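Local coordinates for protein glutathione S-Transferase (PDB 1YQ1) that probably catalyses the conjugation of glutathione to electrophilic compounds, releasing a halide from its substrates, as a sigma-class glutathione transferase, at residues Pro2-Thr7 and Ala25-Glu30; Ser46-Gln51 and Gly59-Gln64. One frame throughout, in Å; residues are numbered along the deposited sequence.

How the contacts relate
Both contacts lie in the thioredoxin-like N-terminal domain and reach the same four-stranded sheet, their centres about 16 Å apart. Contact 1 joins strand 4-9 to the start of the parallel edge strand 30-34 and is largely a surface contact: backbone hydrogen bonds set the register, while a lysine and a glutamate run alongside each other above it. Contact 2 reaches the other outermost strand, 61-62: the loop after helix 41-45 packs on Glu61 of that strand and on Pro63 just after it. It is partly buried and rests on two prolines and a selenomethionine, without hydrogen bonds between its segments. The second subunit approaches contact 2, whereas no other chain of the assembly touches contact 1.

Contact 1 (Pro2-Thr7 and Ala25-Glu30); sequences PSYKLT and AGVQFE
Lys5 and Glu30 sit opposite each other as a parallel bridge pair, their side chains running side by side on one face of the sheet. The lysine CG is anti to the carbonyl carbon (chi1 -54°), which starts the chain along its neighbour. Lys5 CB lies 3.8 Å from Glu30 O, CG then packs on Glu30 CG at 3.6 Å, and CD comes to 3.5 Å from Glu30 OE2. The chain bends from chi2 onward, so that CD comes over the glutamate while Lys5 NZ ends 5.9 Å from Glu30 OE2; the opposite charges probably attract, but they do not touch. Cutting Lys5 back to alanine removes CG and CD, and is likely to leave Glu30 CG without its apolar neighbour and the carboxylate without the nearby positive charge.

Beneath the pair, two backbone bonds set the register: Glu30 N gives to Tyr4 O (2.8 Å), and Leu6 N gives to Glu30 O (3.0 Å). On the other face Leu6 CB meets Phe29 CE2 at 3.9 Å, while Tyr4 CB packs on Phe29 CB at 3.6 Å. The Phe29 ring also stacks on Phe22, linking helix 16-25 to the start of strand 30-34. Strands 4-9 and 30-34 with that helix form the beta-alpha-beta crossover of the thioredoxin fold, strand 54-57 flanks the other edge of strand 4-9, and Tyr4 and Val27 both lean on Phe76 of helix 65-76.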
loop_
_atom_site.group_PDB
_atom_site.type_symbol
_atom_site.label_atom_id
_atom_site.label_comp_id
_atom_site.label_asym_id
_atom_site.label_seq_id
_atom_site.Cartn_x
_atom_site.Cartn_y
_atom_site.Cartn_z
ATOM N N PRO A 2 -27.857 -3.613 7.923
ATOM C CA PRO A 2 -26.583 -4.282 7.640
ATOM C C PRO A 2 -25.681 -4.488 8.862
ATOM O O PRO A 2 -25.729 -3.720 9.815
ATOM C CB PRO A 2 -25.954 -3.386 6.564
ATOM C CG PRO A 2 -26.611 -2.041 6.779
ATOM C CD PRO A 2 -28.033 -2.416 7.083
ATOM N N SER A 3 -24.866 -5.537 8.822
ATOM C CA SER A 3 -23.962 -5.859 9.915
ATOM C C SER A 3 -22.497 -5.708 9.492
ATOM O O SER A 3 -22.135 -6.041 8.366
ATOM C CB SER A 3 -24.210 -7.292 10.375
ATOM O OG SER A 3 -25.594 -7.555 10.532
ATOM N N TYR A 4 -21.656 -5.223 10.404
ATOM C CA TYR A 4 -20.238 -5.022 10.113
ATOM C C TYR A 4 -19.314 -6.078 10.706
ATOM O O TYR A 4 -18.945 -5.996 11.882
ATOM C CB TYR A 4 -19.761 -3.665 10.630
ATOM C CG TYR A 4 -20.137 -2.471 9.796
ATOM C CD1 TYR A 4 -21.466 -2.185 9.514
ATOM C CD2 TYR A 4 -19.159 -1.596 9.335
ATOM C CE1 TYR A 4 -21.813 -1.052 8.797
ATOM C CE2 TYR A 4 -19.489 -0.464 8.618
ATOM C CZ TYR A 4 -20.818 -0.194 8.349
ATOM O OH TYR A 4 -21.157 0.921 7.621
ATOM N N LYS A 5 -18.909 -7.045 9.885
ATOM C CA LYS A 5 -18.003 -8.090 10.343
ATOM C C LYS A 5 -16.575 -7.864 9.867
ATOM O O LYS A 5 -16.341 -7.310 8.792
ATOM C CB LYS A 5 -18.427 -9.465 9.826
ATOM C CG LYS A 5 -19.846 -9.890 10.118
ATOM C CD LYS A 5 -19.902 -11.394 10.433
ATOM C CE LYS A 5 -18.978 -12.254 9.543
ATOM N NZ LYS A 5 -19.397 -12.334 8.104
ATOM N N LEU A 6 -15.625 -8.302 10.685
ATOM C CA LEU A 6 -14.212 -8.236 10.338
ATOM C C LEU A 6 -13.697 -9.647 10.581
ATOM O O LEU A 6 -13.829 -10.178 11.684
ATOM C CB LEU A 6 -13.431 -7.254 11.223
ATOM C CG LEU A 6 -11.903 -7.296 10.988
ATOM C CD1 LEU A 6 -11.572 -6.838 9.575
ATOM C CD2 LEU A 6 -11.175 -6.413 11.987
ATOM N N THR A 7 -13.139 -10.263 9.547
ATOM C CA THR A 7 -12.603 -11.607 9.680
ATOM C C THR A 7 -11.093 -11.450 9.733
ATOM O O THR A 7 -10.512 -10.785 8.875
ATOM C CB THR A 7 -12.996 -12.478 8.478
ATOM O OG1 THR A 7 -14.404 -12.354 8.237
ATOM C CG2 THR A 7 -12.688 -13.928 8.756
ATOM N N ALA A 25 -14.113 5.156 16.404
ATOM C CA ALA A 25 -15.254 5.759 15.730
ATOM C C ALA A 25 -16.507 5.572 16.569
ATOM O O ALA A 25 -17.274 6.510 16.790
ATOM C CB ALA A 25 -15.440 5.133 14.369
ATOM N N GLY A 26 -16.707 4.351 17.047
ATOM C CA GLY A 26 -17.870 4.074 17.860
ATOM C C GLY A 26 -18.919 3.292 17.106
ATOM O O GLY A 26 -20.036 3.087 17.594
ATOM N N VAL A 27 -18.581 2.857 15.899
ATOM C CA VAL A 27 -19.549 2.083 15.158
ATOM C C VAL A 27 -19.394 0.643 15.595
ATOM O O VAL A 27 -18.286 0.151 15.822
ATOM C CB VAL A 27 -19.398 2.235 13.626
ATOM C CG1 VAL A 27 -18.364 3.290 13.325
ATOM C CG2 VAL A 27 -19.116 0.877 12.972
ATOM N N GLN A 28 -20.546 0.002 15.733
ATOM C CA GLN A 28 -20.682 -1.362 16.187
ATOM C C GLN A 28 -20.346 -2.386 15.111
ATOM O O GLN A 28 -20.916 -2.354 14.021
ATOM C CB GLN A 28 -22.120 -1.543 16.638
ATOM C CG GLN A 28 -22.329 -2.493 17.765
ATOM C CD GLN A 28 -23.755 -2.969 17.790
ATOM O OE1 GLN A 28 -24.684 -2.167 17.843
ATOM N NE2 GLN A 28 -23.946 -4.284 17.734
ATOM N N PHE A 29 -19.425 -3.296 15.426
ATOM C CA PHE A 29 -19.036 -4.354 14.492
ATOM C C PHE A 29 -18.687 -5.643 15.242
ATOM O O PHE A 29 -18.298 -5.601 16.418
ATOM C CB PHE A 29 -17.830 -3.921 13.651
ATOM C CG PHE A 29 -16.505 -4.127 14.332
ATOM C CD1 PHE A 29 -16.114 -3.312 15.381
ATOM C CD2 PHE A 29 -15.654 -5.161 13.925
ATOM C CE1 PHE A 29 -14.891 -3.520 16.022
ATOM C CE2 PHE A 29 -14.439 -5.384 14.549
ATOM C CZ PHE A 29 -14.051 -4.560 15.605
ATOM N N GLU A 30 -18.813 -6.781 14.556
ATOM C CA GLU A 30 -18.501 -8.076 15.156
ATOM C C GLU A 30 -17.260 -8.738 14.547
ATOM O O GLU A 30 -17.066 -8.718 13.333
ATOM C CB GLU A 30 -19.697 -9.007 15.033
ATOM C CG GLU A 30 -19.880 -9.638 13.687
ATOM C CD GLU A 30 -21.012 -10.662 13.693
ATOM O OE1 GLU A 30 -22.196 -10.244 13.614
ATOM O OE2 GLU A 30 -20.717 -11.882 13.793
#

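Contact 2 (Ser46-Gln51 and Gly59-Gln64); sequences STPMKQ and GFELPQ
Thr47 O accepts a 2.6 Å bond from Lys50 N, closing a beta turn that presents its two central residues, Pro48 and Met49, to Pro63. The turn is tied back to helix 41-45 by Thr47 OG1, which is hydrogen-bonded to the backbone oxygens of Ile43 and Lys44, and by the salt bridge of Lys50 to Asp45.

The two segments share no hydrogen bond; they meet through proline rings and the selenomethionine, with the polar ends of Glu61 and Gln64 alongside. The two proline rings meet through their CB atoms, Pro48 CB lying 3.6 Å from Pro63 CB. The next atom of the Pro48 ring turns to a different partner: Pro48 CG touches Glu61 CD at 3.6 Å, with the proline across the glutamate chain at about a right angle. The extended glutamate chain brings both its CB and its carboxylate against this ring carbon, with Glu61 OE1 (3.6 Å) and OE2 (3.7 Å) almost equally far from Pro48 CG.

Whereas Pro48 meets Pro63 at CB, Met49, present as selenomethionine, reaches on to Pro63 CG. Its CG is anti to the carbonyl carbon (chi1 -68°) and the chain is extended beyond, which carries it obliquely across Pro63. Met49 CG and SE each stand 3.7 Å from Pro63 CG, and the methyl CE lies close to the same carbon. The selenium also nears Gln64 OE1 at 3.8 Å, reached because the glutamine chain bends at chi2.

From beyond the chain, Trp88 of the second subunit packs on Pro63. Gln64 is the N-cap residue of helix 65-76. A loop leaning on the last strand just where that helix begins belongs to the beta-beta-alpha half of the thioredoxin fold, a region that in glutathione transferases borders the glutathione site.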
loop_
_atom_site.group_PDB
_atom_site.type_symbol
_atom_site.label_atom_id
_atom_site.label_comp_id
_atom_site.label_asym_id
_atom_site.label_seq_id
_atom_site.Cartn_x
_atom_site.Cartn_y
_atom_site.Cartn_z
ATOM N N SER A 46 -11.521 -19.515 -0.808
ATOM C CA SER A 46 -12.778 -18.819 -1.078
ATOM C C SER A 46 -12.882 -17.432 -0.448
ATOM O O SER A 46 -13.980 -16.906 -0.271
ATOM C CB SER A 46 -13.953 -19.666 -0.608
ATOM O OG SER A 46 -13.874 -19.859 0.792
ATOM N N THR A 47 -11.745 -16.841 -0.104
ATOM C CA THR A 47 -11.739 -15.508 0.476
ATOM C C THR A 47 -11.426 -14.573 -0.686
ATOM O O THR A 47 -10.540 -14.861 -1.481
ATOM C CB THR A 47 -10.669 -15.408 1.556
ATOM O OG1 THR A 47 -10.861 -16.467 2.500
ATOM C CG2 THR A 47 -10.766 -14.099 2.281
ATOM N N PRO A 48 -12.152 -13.448 -0.802
ATOM C CA PRO A 48 -12.004 -12.437 -1.860
ATOM C C PRO A 48 -10.663 -12.390 -2.632
ATOM O O PRO A 48 -10.652 -12.430 -3.873
ATOM C CB PRO A 48 -12.314 -11.139 -1.121
ATOM C CG PRO A 48 -13.419 -11.564 -0.204
ATOM C CD PRO A 48 -12.935 -12.904 0.326
HETATM N N MSE A 49 -9.551 -12.281 -1.907
HETATM C CA MSE A 49 -8.217 -12.261 -2.504
HETATM C C MSE A 49 -7.359 -13.197 -1.685
HETATM O O MSE A 49 -6.223 -12.877 -1.335
HETATM C CB MSE A 49 -7.611 -10.873 -2.459
HETATM C CG MSE A 49 -8.305 -9.889 -3.344
HETATM SE SE MSE A 49 -7.398 -8.208 -3.326
HETATM C CE MSE A 49 -8.414 -7.326 -4.712
ATOM N N LYS A 50 -7.951 -14.347 -1.369
ATOM C CA LYS A 50 -7.344 -15.405 -0.577
ATOM C C LYS A 50 -6.466 -14.915 0.580
ATOM O O LYS A 50 -5.356 -15.408 0.777
ATOM C CB LYS A 50 -6.566 -16.328 -1.505
ATOM C CG LYS A 50 -7.327 -16.623 -2.783
ATOM C CD LYS A 50 -6.622 -17.652 -3.662
ATOM C CE LYS A 50 -7.188 -17.666 -5.073
ATOM N NZ LYS A 50 -8.637 -17.999 -5.082
ATOM N N GLN A 51 -6.973 -13.953 1.351
ATOM C CA GLN A 51 -6.227 -13.416 2.492
ATOM C C GLN A 51 -7.082 -12.581 3.447
ATOM O O GLN A 51 -8.007 -11.898 3.024
ATOM C CB GLN A 51 -5.040 -12.559 2.011
ATOM C CG GLN A 51 -3.656 -13.199 2.194
ATOM C CD GLN A 51 -3.130 -13.140 3.631
ATOM O OE1 GLN A 51 -2.045 -13.639 3.933
ATOM N NE2 GLN A 51 -3.895 -12.524 4.514
ATOM N N GLY A 59 -22.652 -9.185 3.434
ATOM C CA GLY A 59 -22.396 -9.746 2.124
ATOM C C GLY A 59 -21.791 -8.782 1.115
ATOM O O GLY A 59 -22.116 -8.807 -0.077
ATOM N N PHE A 60 -20.941 -7.898 1.623
ATOM C CA PHE A 60 -20.182 -6.946 0.827
ATOM C C PHE A 60 -18.813 -7.219 1.425
ATOM O O PHE A 60 -18.658 -7.174 2.648
ATOM C CB PHE A 60 -20.587 -5.494 1.103
ATOM C CG PHE A 60 -19.564 -4.486 0.632
ATOM C CD1 PHE A 60 -19.449 -4.166 -0.727
ATOM C CD2 PHE A 60 -18.656 -3.913 1.533
ATOM C CE1 PHE A 60 -18.442 -3.299 -1.185
ATOM C CE2 PHE A 60 -17.644 -3.042 1.087
ATOM C CZ PHE A 60 -17.541 -2.741 -0.276
ATOM N N GLU A 61 -17.819 -7.529 0.603
ATOM C CA GLU A 61 -16.522 -7.821 1.185
ATOM C C GLU A 61 -15.417 -6.910 0.695
ATOM O O GLU A 61 -15.412 -6.498 -0.469
ATOM C CB GLU A 61 -16.154 -9.264 0.897
ATOM C CG GLU A 61 -17.347 -10.141 0.624
ATOM C CD GLU A 61 -16.956 -11.582 0.426
ATOM O OE1 GLU A 61 -16.569 -12.218 1.429
ATOM O OE2 GLU A 61 -17.032 -12.063 -0.729
ATOM N N LEU A 62 -14.490 -6.592 1.594
ATOM C CA LEU A 62 -13.358 -5.750 1.253
ATOM C C LEU A 62 -12.118 -6.475 1.748
ATOM O O LEU A 62 -11.880 -6.567 2.952
ATOM C CB LEU A 62 -13.477 -4.394 1.921
ATOM C CG LEU A 62 -12.544 -3.369 1.294
ATOM C CD1 LEU A 62 -13.015 -3.052 -0.110
ATOM C CD2 LEU A 62 -12.512 -2.128 2.144
ATOM N N PRO A 63 -11.301 -6.992 0.812
ATOM C CA PRO A 63 -10.067 -7.744 1.064
ATOM C C PRO A 63 -8.708 -7.124 1.451
ATOM O O PRO A 63 -7.725 -7.864 1.505
ATOM C CB PRO A 63 -9.949 -8.593 -0.195
ATOM C CG PRO A 63 -10.418 -7.659 -1.233
ATOM C CD PRO A 63 -11.650 -7.054 -0.619
ATOM N N GLN A 64 -8.596 -5.828 1.724
ATOM C CA GLN A 64 -7.260 -5.334 2.088
ATOM C C GLN A 64 -7.160 -4.513 3.365
ATOM O O GLN A 64 -7.970 -3.629 3.595
ATOM C CB GLN A 64 -6.661 -4.525 0.938
ATOM C CG GLN A 64 -6.223 -5.366 -0.263
ATOM C CD GLN A 64 -5.025 -6.252 0.020
ATOM O OE1 GLN A 64 -4.831 -7.256 -0.655
ATOM N NE2 GLN A 64 -4.210 -5.881 1.004
#